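Long-range contacts in aryl esterase (Mycobacterium smegmatis, PDB 2Q0Q), which hydrolyses aryl esters as an octameric SGNH-family enzyme and also transfers acyl groups to alcohols in water: residues 2-7 with 45-50; 6-11 with 72-77; 142-147 with 156-161; 184-189 with 198-203. All blocks are in the same frame, centred on the assembly; numbering follows the deposited sequence.

Contact 1 of 4, residues 2-7 with 45-50; sequences AKRILC and DFEVIE
Arg4 and Glu47 meet side by side on two neighbouring parallel strands of the SGNH-hydrolase sheet. Strand 46-52 is an edge strand of the sheet within this chain, and strand 3-9 lies next to it. The pairing is in plain parallel register, Lys3 beside Phe46 through Cys7 beside Glu50. Backbone bonds run alternately both ways, from Lys3 N to Asp45 O at one end to Cys7 N to Ile49 O at the other.

Arg4 CB leaves the strand on the face it shares with Glu47, Leu6 and Ile49. Arg4 CG and CD run alongside Glu47 OE1, each 4.1 Å from it. A bend at chi3 (98°) then swings the guanidinium over toward the second strand. NE gives a hydrogen bond to Glu47 OE1 at 3.1 Å, close to the guanidinium plane. NH2 reaches Glu47 OE2 at 3.0 Å and completes a side-on, two-nitrogen salt bridge. The two planes are 69° apart, and both nitrogens come from above the carboxylate plane. NH1 turns to Ile49, whose CD1 lies 3.7 Å from it and covers part of one guanidinium face. Arg27 of a second subunit also packs on Arg4.

Next along this face, Leu6 CD1 rests on Ile49 CG2 at 3.6 Å. The other face is apolar near its middle. Ile5 CD1 comes to the edge of the Phe46 ring, and helix 198-215 covers both residues through Val212. Helix 34-42 packs over Val48 and Cys7, where Cys7 SG touches Val48 CG1 at 3.9 Å.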
loop_
_atom_site.group_PDB
_atom_site.type_symbol
_atom_site.label_atom_id
_atom_site.label_comp_id
_atom_site.label_asym_id
_atom_site.label_seq_id
_atom_site.Cartn_x
_atom_site.Cartn_y
_atom_site.Cartn_z
ATOM N N ALA G 2 16.185 12.220 -39.706
ATOM C CA ALA G 2 17.264 11.406 -39.081
ATOM C C ALA G 2 16.692 10.189 -38.378
ATOM O O ALA G 2 15.540 10.194 -37.962
ATOM C CB ALA G 2 18.079 12.253 -38.098
ATOM N N LYS G 3 17.504 9.142 -38.257
ATOM C CA LYS G 3 17.140 7.999 -37.426
ATOM C C LYS G 3 17.485 8.314 -35.973
ATOM O O LYS G 3 18.570 8.830 -35.683
ATOM C CB LYS G 3 17.846 6.737 -37.920
ATOM C CG LYS G 3 17.252 6.222 -39.223
ATOM C CD LYS G 3 17.572 4.762 -39.467
ATOM C CE LYS G 3 16.939 4.256 -40.761
ATOM N NZ LYS G 3 15.459 4.176 -40.659
ATOM N N ARG G 4 16.560 8.022 -35.071
ATOM C CA ARG G 4 16.649 8.492 -33.687
ATOM C C ARG G 4 17.029 7.353 -32.750
ATOM O O ARG G 4 16.343 6.324 -32.695
ATOM C CB ARG G 4 15.326 9.127 -33.232
ATOM C CG ARG G 4 14.890 10.290 -34.108
ATOM C CD ARG G 4 13.715 11.070 -33.552
ATOM N NE ARG G 4 14.178 12.267 -32.855
ATOM C CZ ARG G 4 13.863 12.636 -31.614
ATOM N NH1 ARG G 4 13.008 11.961 -30.864
ATOM N NH2 ARG G 4 14.394 13.743 -31.128
ATOM N N ILE G 5 18.132 7.565 -32.026
ATOM C CA ILE G 5 18.721 6.574 -31.125
ATOM C C ILE G 5 18.683 7.047 -29.669
ATOM O O ILE G 5 19.369 8.000 -29.309
ATOM C CB ILE G 5 20.218 6.325 -31.475
ATOM C CG1 ILE G 5 20.431 6.216 -32.999
ATOM C CG2 ILE G 5 20.723 5.110 -30.719
ATOM C CD1 ILE G 5 19.704 5.065 -33.645
ATOM N N LEU G 6 17.891 6.380 -28.840
ATOM C CA LEU G 6 17.812 6.686 -27.397
ATOM C C LEU G 6 18.814 5.830 -26.608
ATOM O O LEU G 6 18.770 4.617 -26.701
ATOM C CB LEU G 6 16.405 6.393 -26.859
ATOM C CG LEU G 6 16.195 6.445 -25.337
ATOM C CD1 LEU G 6 16.416 7.859 -24.862
ATOM C CD2 LEU G 6 14.807 5.980 -25.001
ATOM N N CYS G 7 19.676 6.484 -25.838
ATOM C CA CYS G 7 20.699 5.822 -25.006
ATOM C C CYS G 7 20.213 5.907 -23.566
ATOM O O CYS G 7 20.291 6.948 -22.925
ATOM C CB CYS G 7 22.070 6.480 -25.162
ATOM S SG CYS G 7 22.719 6.283 -26.844
ATOM N N ASP G 45 22.855 11.884 -40.420
ATOM C CA ASP G 45 21.737 10.980 -40.715
ATOM C C ASP G 45 21.142 10.372 -39.434
ATOM O O ASP G 45 20.097 9.720 -39.489
ATOM C CB ASP G 45 22.142 9.860 -41.678
ATOM C CG ASP G 45 22.235 10.321 -43.135
ATOM O OD1 ASP G 45 21.681 11.385 -43.478
ATOM O OD2 ASP G 45 22.872 9.593 -43.935
ATOM N N PHE G 46 21.789 10.602 -38.292
ATOM C CA PHE G 46 21.318 10.089 -37.004
ATOM C C PHE G 46 21.248 11.172 -35.945
ATOM O O PHE G 46 21.951 12.181 -36.017
ATOM C CB PHE G 46 22.262 8.988 -36.496
ATOM C CG PHE G 46 22.345 7.800 -37.400
ATOM C CD1 PHE G 46 21.598 6.660 -37.145
ATOM C CD2 PHE G 46 23.155 7.832 -38.525
ATOM C CE1 PHE G 46 21.683 5.551 -38.003
ATOM C CE2 PHE G 46 23.240 6.747 -39.372
ATOM C CZ PHE G 46 22.495 5.604 -39.112
ATOM N N GLU G 47 20.393 10.942 -34.955
ATOM C CA GLU G 47 20.272 11.802 -33.800
ATOM C C GLU G 47 20.286 10.946 -32.534
ATOM O O GLU G 47 19.451 10.044 -32.395
ATOM C CB GLU G 47 18.954 12.583 -33.879
ATOM C CG GLU G 47 18.788 13.649 -32.799
ATOM C CD GLU G 47 17.403 14.231 -32.752
ATOM O OE1 GLU G 47 16.615 13.994 -33.702
ATOM O OE2 GLU G 47 17.092 14.942 -31.759
ATOM N N VAL G 48 21.207 11.253 -31.621
ATOM C CA VAL G 48 21.345 10.539 -30.351
ATOM C C VAL G 48 20.689 11.307 -29.201
ATOM O O VAL G 48 20.833 12.518 -29.073
ATOM C CB VAL G 48 22.836 10.257 -30.030
ATOM C CG1 VAL G 48 23.010 9.703 -28.598
ATOM C CG2 VAL G 48 23.394 9.291 -31.060
ATOM N N ILE G 49 19.955 10.571 -28.372
ATOM C CA ILE G 49 19.236 11.137 -27.241
ATOM C C ILE G 49 19.814 10.554 -25.954
ATOM O O ILE G 49 19.814 9.337 -25.777
ATOM C CB ILE G 49 17.742 10.799 -27.361
ATOM C CG1 ILE G 49 17.167 11.432 -28.637
ATOM C CG2 ILE G 49 16.996 11.232 -26.122
ATOM C CD1 ILE G 49 16.116 10.572 -29.309
ATOM N N GLU G 50 20.321 11.426 -25.083
ATOM C CA GLU G 50 21.041 11.039 -23.856
ATOM C C GLU G 50 20.114 10.964 -22.661
ATOM O O GLU G 50 19.661 11.992 -22.142
ATOM C CB GLU G 50 22.151 12.041 -23.553
ATOM C CG GLU G 50 23.168 12.120 -24.682
ATOM C CD GLU G 50 24.209 13.215 -24.511
ATOM O OE1 GLU G 50 23.895 14.304 -23.959
ATOM O OE2 GLU G 50 25.346 12.974 -24.955
#

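Contact 2 of 4, residues 6-11 with 72-77; sequences LCFGDS and SYLPSC. With SO4 (sulfate ion), chain U.
Phe8 and Leu74 form the centre of this contact, with one leucine methyl set squarely over the aromatic ring. Leu74 CD1 lies 3.7 Å from the centroid of the Phe8 ring and only 8° off its normal. This is a CH-pi contact over the middle of the face. The methyl is therefore nearly equidistant from the ring carbons, while Leu74 CB sits by the far end of the ring, 3.8 Å from Phe8 CZ.

Tyr73 comes from another direction. Its CD1 meets Phe8 CE1 at 3.7 Å, in the plane of the phenylalanine ring and at its edge. Phe8 has CG anti to the backbone N (chi1 -165°), which carries the ring from strand 3-9 to helix 70-81. Leu6, two residues earlier on the same face of the strand, extends the patch. Its CD2 lies 4.2 Å from Cys77 SG and slightly farther from Leu74 CD1. Strand and helix run nearly antiparallel, as expected where a helix packs on the sheet of this alpha/beta fold.

Tyr73 also stacks on Tyr73 of a second subunit, and its OH is hydrogen-bonded to Glu51. Beyond the packed part, the strand leads to Ser11, the probable nucleophile of a Ser-His-Asp triad with His195 and Asp192. Ser11 OG donates to O2 of a sulfate at 2.8 Å. His195, Ala55, Asn94 and Lys97 bind the same ion, which probably came from the crystallisation liquor. The chemistry is thus divided: apolar packing holds strand to helix across these segments, while the sulfate is bound farther along the chain, at Ser11.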
loop_
_atom_site.group_PDB
_atom_site.type_symbol
_atom_site.label_atom_id
_atom_site.label_comp_id
_atom_site.label_asym_id
_atom_site.label_seq_id
_atom_site.Cartn_x
_atom_site.Cartn_y
_atom_site.Cartn_z
ATOM N N LEU G 6 17.891 6.380 -28.840
ATOM C CA LEU G 6 17.812 6.686 -27.397
ATOM C C LEU G 6 18.814 5.830 -26.608
ATOM O O LEU G 6 18.770 4.617 -26.701
ATOM C CB LEU G 6 16.405 6.393 -26.859
ATOM C CG LEU G 6 16.195 6.445 -25.337
ATOM C CD1 LEU G 6 16.416 7.859 -24.862
ATOM C CD2 LEU G 6 14.807 5.980 -25.001
ATOM N N CYS G 7 19.676 6.484 -25.838
ATOM C CA CYS G 7 20.699 5.822 -25.006
ATOM C C CYS G 7 20.213 5.907 -23.566
ATOM O O CYS G 7 20.291 6.948 -22.925
ATOM C CB CYS G 7 22.070 6.480 -25.162
ATOM S SG CYS G 7 22.719 6.283 -26.844
ATOM N N PHE G 8 19.684 4.783 -23.087
ATOM C CA PHE G 8 19.141 4.668 -21.741
ATOM C C PHE G 8 20.153 3.966 -20.851
ATOM O O PHE G 8 20.543 2.832 -21.129
ATOM C CB PHE G 8 17.812 3.892 -21.771
ATOM C CG PHE G 8 16.995 4.034 -20.513
ATOM C CD1 PHE G 8 16.408 5.257 -20.194
ATOM C CD2 PHE G 8 16.800 2.964 -19.659
ATOM C CE1 PHE G 8 15.651 5.407 -19.055
ATOM C CE2 PHE G 8 16.033 3.109 -18.515
ATOM C CZ PHE G 8 15.469 4.338 -18.206
ATOM N N GLY G 9 20.607 4.666 -19.818
ATOM C CA GLY G 9 21.672 4.151 -18.964
ATOM C C GLY G 9 21.850 4.817 -17.613
ATOM O O GLY G 9 20.943 5.512 -17.109
ATOM N N ASP G 10 23.029 4.586 -17.035
ATOM C CA ASP G 10 23.350 5.019 -15.683
ATOM C C ASP G 10 24.512 6.026 -15.796
ATOM O O ASP G 10 24.606 6.731 -16.802
ATOM C CB ASP G 10 23.634 3.788 -14.789
ATOM C CG ASP G 10 24.674 2.850 -15.392
ATOM O OD1 ASP G 10 25.536 3.379 -16.112
ATOM O OD2 ASP G 10 24.630 1.620 -15.125
ATOM N N SER G 11 25.357 6.137 -14.772
ATOM C CA SER G 11 26.475 7.076 -14.779
ATOM C C SER G 11 27.362 6.850 -15.995
ATOM O O SER G 11 27.961 7.783 -16.512
ATOM C CB SER G 11 27.324 6.905 -13.517
ATOM O OG SER G 11 27.705 5.541 -13.362
ATOM N N SER G 72 10.851 2.367 -13.900
ATOM C CA SER G 72 9.801 3.315 -13.485
ATOM C C SER G 72 9.725 4.450 -14.490
ATOM O O SER G 72 8.664 5.050 -14.674
ATOM C CB SER G 72 10.081 3.908 -12.093
ATOM O OG SER G 72 9.926 2.940 -11.076
ATOM N N TYR G 73 10.855 4.748 -15.112
ATOM C CA TYR G 73 11.028 5.923 -15.943
ATOM C C TYR G 73 10.905 5.590 -17.433
ATOM O O TYR G 73 10.409 6.392 -18.225
ATOM C CB TYR G 73 12.394 6.491 -15.615
ATOM C CG TYR G 73 12.817 7.810 -16.210
ATOM C CD1 TYR G 73 13.449 7.872 -17.435
ATOM C CD2 TYR G 73 12.709 8.988 -15.480
ATOM C CE1 TYR G 73 13.902 9.079 -17.963
ATOM C CE2 TYR G 73 13.151 10.204 -15.995
ATOM C CZ TYR G 73 13.760 10.243 -17.235
ATOM O OH TYR G 73 14.234 11.437 -17.753
ATOM N N LEU G 74 11.366 4.405 -17.832
ATOM C CA LEU G 74 11.556 4.163 -19.257
ATOM C C LEU G 74 10.281 4.305 -20.115
ATOM O O LEU G 74 10.330 4.924 -21.161
ATOM C CB LEU G 74 12.229 2.807 -19.514
ATOM C CG LEU G 74 12.492 2.454 -20.982
ATOM C CD1 LEU G 74 13.373 3.489 -21.648
ATOM C CD2 LEU G 74 13.131 1.057 -21.078
ATOM N N PRO G 75 9.146 3.728 -19.687
ATOM C CA PRO G 75 7.940 3.857 -20.534
ATOM C C PRO G 75 7.553 5.297 -20.808
ATOM O O PRO G 75 7.160 5.639 -21.926
ATOM C CB PRO G 75 6.867 3.147 -19.710
ATOM C CG PRO G 75 7.663 2.169 -18.843
ATOM C CD PRO G 75 8.868 2.946 -18.470
ATOM N N SER G 76 7.650 6.143 -19.787
ATOM C CA SER G 76 7.411 7.582 -19.959
ATOM C C SER G 76 8.425 8.216 -20.903
ATOM O O SER G 76 8.090 9.045 -21.754
ATOM C CB SER G 76 7.461 8.296 -18.619
ATOM O OG SER G 76 6.382 7.906 -17.797
ATOM N N CYS G 77 9.672 7.792 -20.769
ATOM C CA CYS G 77 10.765 8.300 -21.595
ATOM C C CYS G 77 10.555 7.913 -23.076
ATOM O O CYS G 77 10.681 8.753 -23.966
ATOM C CB CYS G 77 12.092 7.772 -21.040
ATOM S SG CYS G 77 13.604 8.369 -21.781
HETATM S S SO4 U . 26.847 4.805 -10.080
HETATM O O1 SO4 U . 27.650 3.531 -9.978
HETATM O O2 SO4 U . 26.034 4.767 -11.319
HETATM O O3 SO4 U . 26.141 4.956 -8.792
HETATM O O4 SO4 U . 27.788 5.919 -10.237
#

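Contact 3 of 4, residues 142-147 with 156-161; sequences LAPMPH and GGEQKT
The loop after strand 133-138 meets the short helix 157-161 here, in the region between the fourth strand of the sheet and helix 164-175. Leu142 is the main residue on the loop side. Its backbone N donates to Thr161 OG1 at 3.0 Å, with an N-H...O angle of 158°. The same hydroxyl gives its own proton to Glu158 O, one turn back in the helix, at 2.8 Å. Thr161 OG1 thus takes part in two bonds, as acceptor and as donor. Its chi1 of 56° places OG1 between the backbone N and the carbonyl carbon, while CG2 is turned to Leu142.

The Leu142 and Thr161 side chains cross at about a right angle, with Leu142 CD1 3.8 Å from Thr161 CG2. The same methyl also lies against the backbone of Gly157, 4.0 Å from its C atom. Thr93 and Phe154 add to the packing round Leu142.

Glu158 reaches along the loop with an extended chain. Its CG passes 3.3 Å from Leu142 O, and OE1 ends beside the peptide joining Ala143 and Pro144. A water donates to both Glu158 OE1, at 3.0 Å, and Ala143 O, at 3.1 Å, bridging the carboxylate and the loop. This is loop-on-helix packing at the C-terminal side of strand 133-138 in the alpha/beta SGNH-hydrolase fold, with a threonine that accepts from the loop and donates within its own helix.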
loop_
_atom_site.group_PDB
_atom_site.type_symbol
_atom_site.label_atom_id
_atom_site.label_comp_id
_atom_site.label_asym_id
_atom_site.label_seq_id
_atom_site.Cartn_x
_atom_site.Cartn_y
_atom_site.Cartn_z
ATOM N N LEU G 142 33.287 -4.523 -13.375
ATOM C CA LEU G 142 33.926 -3.611 -12.453
ATOM C C LEU G 142 35.375 -4.042 -12.184
ATOM O O LEU G 142 35.790 -5.168 -12.498
ATOM C CB LEU G 142 33.158 -3.548 -11.125
ATOM C CG LEU G 142 31.751 -2.956 -11.172
ATOM C CD1 LEU G 142 30.930 -3.312 -9.944
ATOM C CD2 LEU G 142 31.797 -1.436 -11.363
ATOM N N ALA G 143 36.132 -3.123 -11.597
ATOM C CA ALA G 143 37.519 -3.371 -11.209
ATOM C C ALA G 143 37.704 -3.028 -9.730
ATOM O O ALA G 143 36.774 -2.511 -9.098
ATOM C CB ALA G 143 38.432 -2.511 -12.082
ATOM N N PRO G 144 38.870 -3.362 -9.150
ATOM C CA PRO G 144 39.170 -2.931 -7.784
ATOM C C PRO G 144 39.004 -1.420 -7.562
ATOM O O PRO G 144 39.300 -0.608 -8.450
ATOM C CB PRO G 144 40.615 -3.391 -7.574
ATOM C CG PRO G 144 40.724 -4.610 -8.463
ATOM C CD PRO G 144 39.923 -4.238 -9.687
HETATM N N MSE G 145 38.538 -1.077 -6.365
HETATM C CA MSE G 145 38.128 0.275 -6.045
HETATM C C MSE G 145 38.967 0.744 -4.887
HETATM O O MSE G 145 38.977 0.098 -3.839
HETATM C CB MSE G 145 36.640 0.305 -5.690
HETATM C CG MSE G 145 35.791 -0.294 -6.765
HETATM SE SE MSE G 145 34.033 -0.811 -6.162
HETATM C CE MSE G 145 33.495 -1.636 -7.739
ATOM N N PRO G 146 39.703 1.850 -5.065
ATOM C CA PRO G 146 40.486 2.363 -3.939
ATOM C C PRO G 146 39.671 3.086 -2.842
ATOM O O PRO G 146 40.114 3.085 -1.685
ATOM C CB PRO G 146 41.502 3.287 -4.615
ATOM C CG PRO G 146 40.851 3.737 -5.838
ATOM C CD PRO G 146 39.912 2.648 -6.286
ATOM N N HIS G 147 38.527 3.700 -3.170
ATOM C CA HIS G 147 37.740 4.382 -2.137
ATOM C C HIS G 147 36.988 3.378 -1.252
ATOM O O HIS G 147 36.223 2.567 -1.785
ATOM C CB HIS G 147 36.708 5.361 -2.734
ATOM C CG HIS G 147 36.317 6.431 -1.774
ATOM N ND1 HIS G 147 35.535 6.187 -0.665
ATOM C CD2 HIS G 147 36.663 7.735 -1.712
ATOM C CE1 HIS G 147 35.412 7.300 0.032
ATOM N NE2 HIS G 147 36.084 8.255 -0.584
ATOM N N GLY G 156 31.193 -7.703 -3.578
ATOM C CA GLY G 156 30.587 -8.804 -4.330
ATOM C C GLY G 156 30.140 -8.436 -5.739
ATOM O O GLY G 156 29.716 -9.305 -6.510
ATOM N N GLY G 157 30.221 -7.149 -6.078
ATOM C CA GLY G 157 29.686 -6.651 -7.342
ATOM C C GLY G 157 30.524 -7.022 -8.547
ATOM O O GLY G 157 29.986 -7.358 -9.590
ATOM N N GLU G 158 31.845 -6.943 -8.424
ATOM C CA GLU G 158 32.717 -7.285 -9.537
ATOM C C GLU G 158 32.410 -8.701 -10.063
ATOM O O GLU G 158 32.201 -8.892 -11.257
ATOM C CB GLU G 158 34.201 -7.185 -9.137
ATOM C CG GLU G 158 35.140 -7.489 -10.304
ATOM C CD GLU G 158 36.613 -7.222 -10.023
ATOM O OE1 GLU G 158 36.948 -6.378 -9.156
ATOM O OE2 GLU G 158 37.441 -7.876 -10.690
ATOM N N GLN G 159 32.345 -9.668 -9.154
ATOM C CA GLN G 159 32.024 -11.023 -9.539
ATOM C C GLN G 159 30.696 -11.095 -10.268
ATOM O O GLN G 159 30.552 -11.854 -11.211
ATOM C CB GLN G 159 32.021 -11.969 -8.338
ATOM C CG GLN G 159 31.871 -13.438 -8.719
ATOM C CD GLN G 159 32.914 -13.916 -9.718
ATOM O OE1 GLN G 159 34.112 -13.651 -9.562
ATOM N NE2 GLN G 159 32.463 -14.644 -10.754
ATOM N N LYS G 160 29.729 -10.297 -9.845
ATOM C CA LYS G 160 28.431 -10.286 -10.526
ATOM C C LYS G 160 28.535 -9.698 -11.939
ATOM O O LYS G 160 27.975 -10.246 -12.881
ATOM C CB LYS G 160 27.394 -9.539 -9.680
ATOM C CG LYS G 160 27.074 -10.247 -8.393
ATOM C CD LYS G 160 26.181 -9.419 -7.500
ATOM C CE LYS G 160 25.870 -10.116 -6.159
ATOM N NZ LYS G 160 25.024 -9.343 -5.237
ATOM N N THR G 161 29.269 -8.599 -12.096
ATOM C CA THR G 161 29.363 -7.931 -13.408
ATOM C C THR G 161 30.078 -8.786 -14.440
ATOM O O THR G 161 29.811 -8.651 -15.628
ATOM C CB THR G 161 30.050 -6.559 -13.336
ATOM O OG1 THR G 161 31.350 -6.670 -12.743
ATOM C CG2 THR G 161 29.205 -5.585 -12.522
HETATM O O HOH W 1 35.782 -4.611 -7.025
#

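Contact 4 of 4, residues 184-189 with 198-203; sequences SVISTD and EANNRD
Asn200 OD1 accepts two backbone N-H groups, from Asp189 and from Thr197. It lies in the first turn of helix 198-215, the C-terminal helix of the SGNH-hydrolase fold, and ties that turn to the loop after strand 179-181. Asp189 N comes in at 3.1 Å, in the carbonyl plane and on a lone pair. Thr197 stands just before the helix, so one side-chain oxygen joins the loop to the helix start.

The amide nitrogen turns to the side chain of the same aspartate. Asn200 ND2 makes a weak hydrogen bond of 3.5 Å to Asp189 OD2, with the amide and carboxylate planes 45° apart. It also lies 3.1 Å from Ser187 O. The carboxylate is steadied within its own loop, since Ser187 OG donates to Asp189 OD1 at 2.8 Å, on the syn side, tilted from the carboxylate plane.

Beside this polar group, Ile186 points to the helix and packs on Phe196. The probable triad residues Asp192 and His195 belong to the chain between the two segments, so the contact probably joins the two ends of the loop that carries them. Farther along, the methyl Ile186 CG2 lies 3.6 Å from Asn200 O and 3.7 Å from Asp203 CB.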
loop_
_atom_site.group_PDB
_atom_site.type_symbol
_atom_site.label_atom_id
_atom_site.label_comp_id
_atom_site.label_asym_id
_atom_site.label_seq_id
_atom_site.Cartn_x
_atom_site.Cartn_y
_atom_site.Cartn_z
ATOM N N SER G 184 33.420 -6.561 -24.460
ATOM C CA SER G 184 34.181 -7.103 -25.619
ATOM C C SER G 184 35.156 -6.082 -26.247
ATOM O O SER G 184 36.088 -6.471 -26.985
ATOM C CB SER G 184 33.222 -7.669 -26.688
ATOM O OG SER G 184 32.493 -6.654 -27.372
ATOM N N VAL G 185 34.972 -4.803 -25.939
ATOM C CA VAL G 185 35.784 -3.714 -26.498
ATOM C C VAL G 185 36.504 -2.848 -25.440
ATOM O O VAL G 185 37.504 -2.221 -25.764
ATOM C CB VAL G 185 34.947 -2.837 -27.494
ATOM C CG1 VAL G 185 34.455 -3.730 -28.653
ATOM C CG2 VAL G 185 33.780 -2.136 -26.799
ATOM N N ILE G 186 36.054 -2.843 -24.186
ATOM C CA ILE G 186 36.717 -2.059 -23.143
ATOM C C ILE G 186 36.734 -2.781 -21.813
ATOM O O ILE G 186 35.903 -3.663 -21.570
ATOM C CB ILE G 186 36.000 -0.694 -22.911
ATOM C CG1 ILE G 186 34.540 -0.894 -22.458
ATOM C CG2 ILE G 186 36.066 0.160 -24.166
ATOM C CD1 ILE G 186 33.869 0.360 -21.886
ATOM N N SER G 187 37.662 -2.375 -20.946
ATOM C CA SER G 187 37.603 -2.746 -19.537
ATOM C C SER G 187 37.326 -1.491 -18.761
ATOM O O SER G 187 37.522 -0.399 -19.275
ATOM C CB SER G 187 38.899 -3.406 -19.057
ATOM O OG SER G 187 40.029 -2.761 -19.588
ATOM N N THR G 188 36.856 -1.652 -17.533
ATOM C CA THR G 188 36.555 -0.499 -16.678
ATOM C C THR G 188 37.878 0.067 -16.139
ATOM O O THR G 188 38.490 -0.512 -15.227
ATOM C CB THR G 188 35.609 -0.896 -15.534
ATOM O OG1 THR G 188 34.354 -1.310 -16.090
ATOM C CG2 THR G 188 35.389 0.280 -14.576
ATOM N N ASP G 189 38.324 1.183 -16.715
ATOM C CA ASP G 189 39.680 1.682 -16.454
ATOM C C ASP G 189 39.746 2.967 -15.595
ATOM O O ASP G 189 40.837 3.485 -15.286
ATOM C CB ASP G 189 40.401 1.883 -17.801
ATOM C CG ASP G 189 40.725 0.522 -18.529
ATOM O OD1 ASP G 189 40.635 -0.560 -17.890
ATOM O OD2 ASP G 189 41.124 0.545 -19.753
ATOM N N GLU G 198 38.501 8.520 -20.531
ATOM C CA GLU G 198 38.201 9.123 -21.830
ATOM C C GLU G 198 38.344 8.116 -22.977
ATOM O O GLU G 198 37.510 8.123 -23.901
ATOM C CB GLU G 198 39.137 10.292 -22.106
ATOM C CG GLU G 198 38.921 11.478 -21.179
ATOM C CD GLU G 198 39.921 12.600 -21.443
ATOM O OE1 GLU G 198 41.164 12.343 -21.432
ATOM O OE2 GLU G 198 39.420 13.730 -21.640
ATOM N N ALA G 199 39.384 7.274 -22.896
ATOM C CA ALA G 199 39.673 6.232 -23.914
ATOM C C ALA G 199 38.652 5.081 -23.930
ATOM O O ALA G 199 38.287 4.575 -25.030
ATOM C CB ALA G 199 41.084 5.663 -23.737
ATOM N N ASN G 200 38.163 4.709 -22.730
ATOM C CA ASN G 200 36.956 3.858 -22.574
ATOM C C ASN G 200 35.747 4.408 -23.323
ATOM O O ASN G 200 35.044 3.657 -24.022
ATOM C CB ASN G 200 36.518 3.746 -21.107
ATOM C CG ASN G 200 37.394 2.909 -20.259
ATOM O OD1 ASN G 200 37.292 2.945 -19.020
ATOM N ND2 ASN G 200 38.268 2.122 -20.892
ATOM N N ASN G 201 35.482 5.714 -23.139
ATOM C CA ASN G 201 34.316 6.355 -23.761
ATOM C C ASN G 201 34.443 6.349 -25.276
ATOM O O ASN G 201 33.521 5.993 -26.013
ATOM C CB ASN G 201 34.164 7.792 -23.278
ATOM C CG ASN G 201 33.413 7.884 -21.979
ATOM O OD1 ASN G 201 32.198 7.706 -21.960
ATOM N ND2 ASN G 201 34.140 8.141 -20.875
ATOM N N ARG G 202 35.620 6.726 -25.749
ATOM C CA ARG G 202 35.863 6.760 -27.183
ATOM C C ARG G 202 35.700 5.385 -27.853
ATOM O O ARG G 202 35.043 5.266 -28.888
ATOM C CB ARG G 202 37.252 7.332 -27.433
ATOM C CG ARG G 202 37.706 7.379 -28.873
ATOM C CD ARG G 202 37.106 8.556 -29.523
ATOM N NE ARG G 202 37.392 8.581 -30.945
ATOM C CZ ARG G 202 36.967 9.540 -31.759
ATOM N NH1 ARG G 202 36.250 10.548 -31.287
ATOM N NH2 ARG G 202 37.279 9.494 -33.045
ATOM N N ASP G 203 36.304 4.349 -27.283
ATOM C CA ASP G 203 36.214 3.026 -27.889
ATOM C C ASP G 203 34.789 2.468 -27.901
ATOM O O ASP G 203 34.388 1.797 -28.867
ATOM C CB ASP G 203 37.123 2.026 -27.159
ATOM C CG ASP G 203 38.610 2.319 -27.340
ATOM O OD1 ASP G 203 39.018 2.905 -28.371
ATOM O OD2 ASP G 203 39.387 1.930 -26.441
#

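Contacts 1 and 2 share strand 3-9; contact 1 pairs it with its neighbour in the sheet and contact 2 packs a helix on it. Both touch the second subunit. Contact 2 is fully buried and apolar. Contact 1 is partly buried and combines backbone pairing with an ion pair on one face. Contacts 3 and 4 join loops to helices and, like contact 1, are partly buried. They rest on side chains that bind backbone groups, a threonine hydroxyl in one and an asparagine amide in the other. Their centres are 16 Å apart, and they touch where Ala143 CB packs 3.7 Å from Thr188 O. Contact 3 lies across the chain's centre from contacts 1 and 2, and contact 4 across it from contact 2.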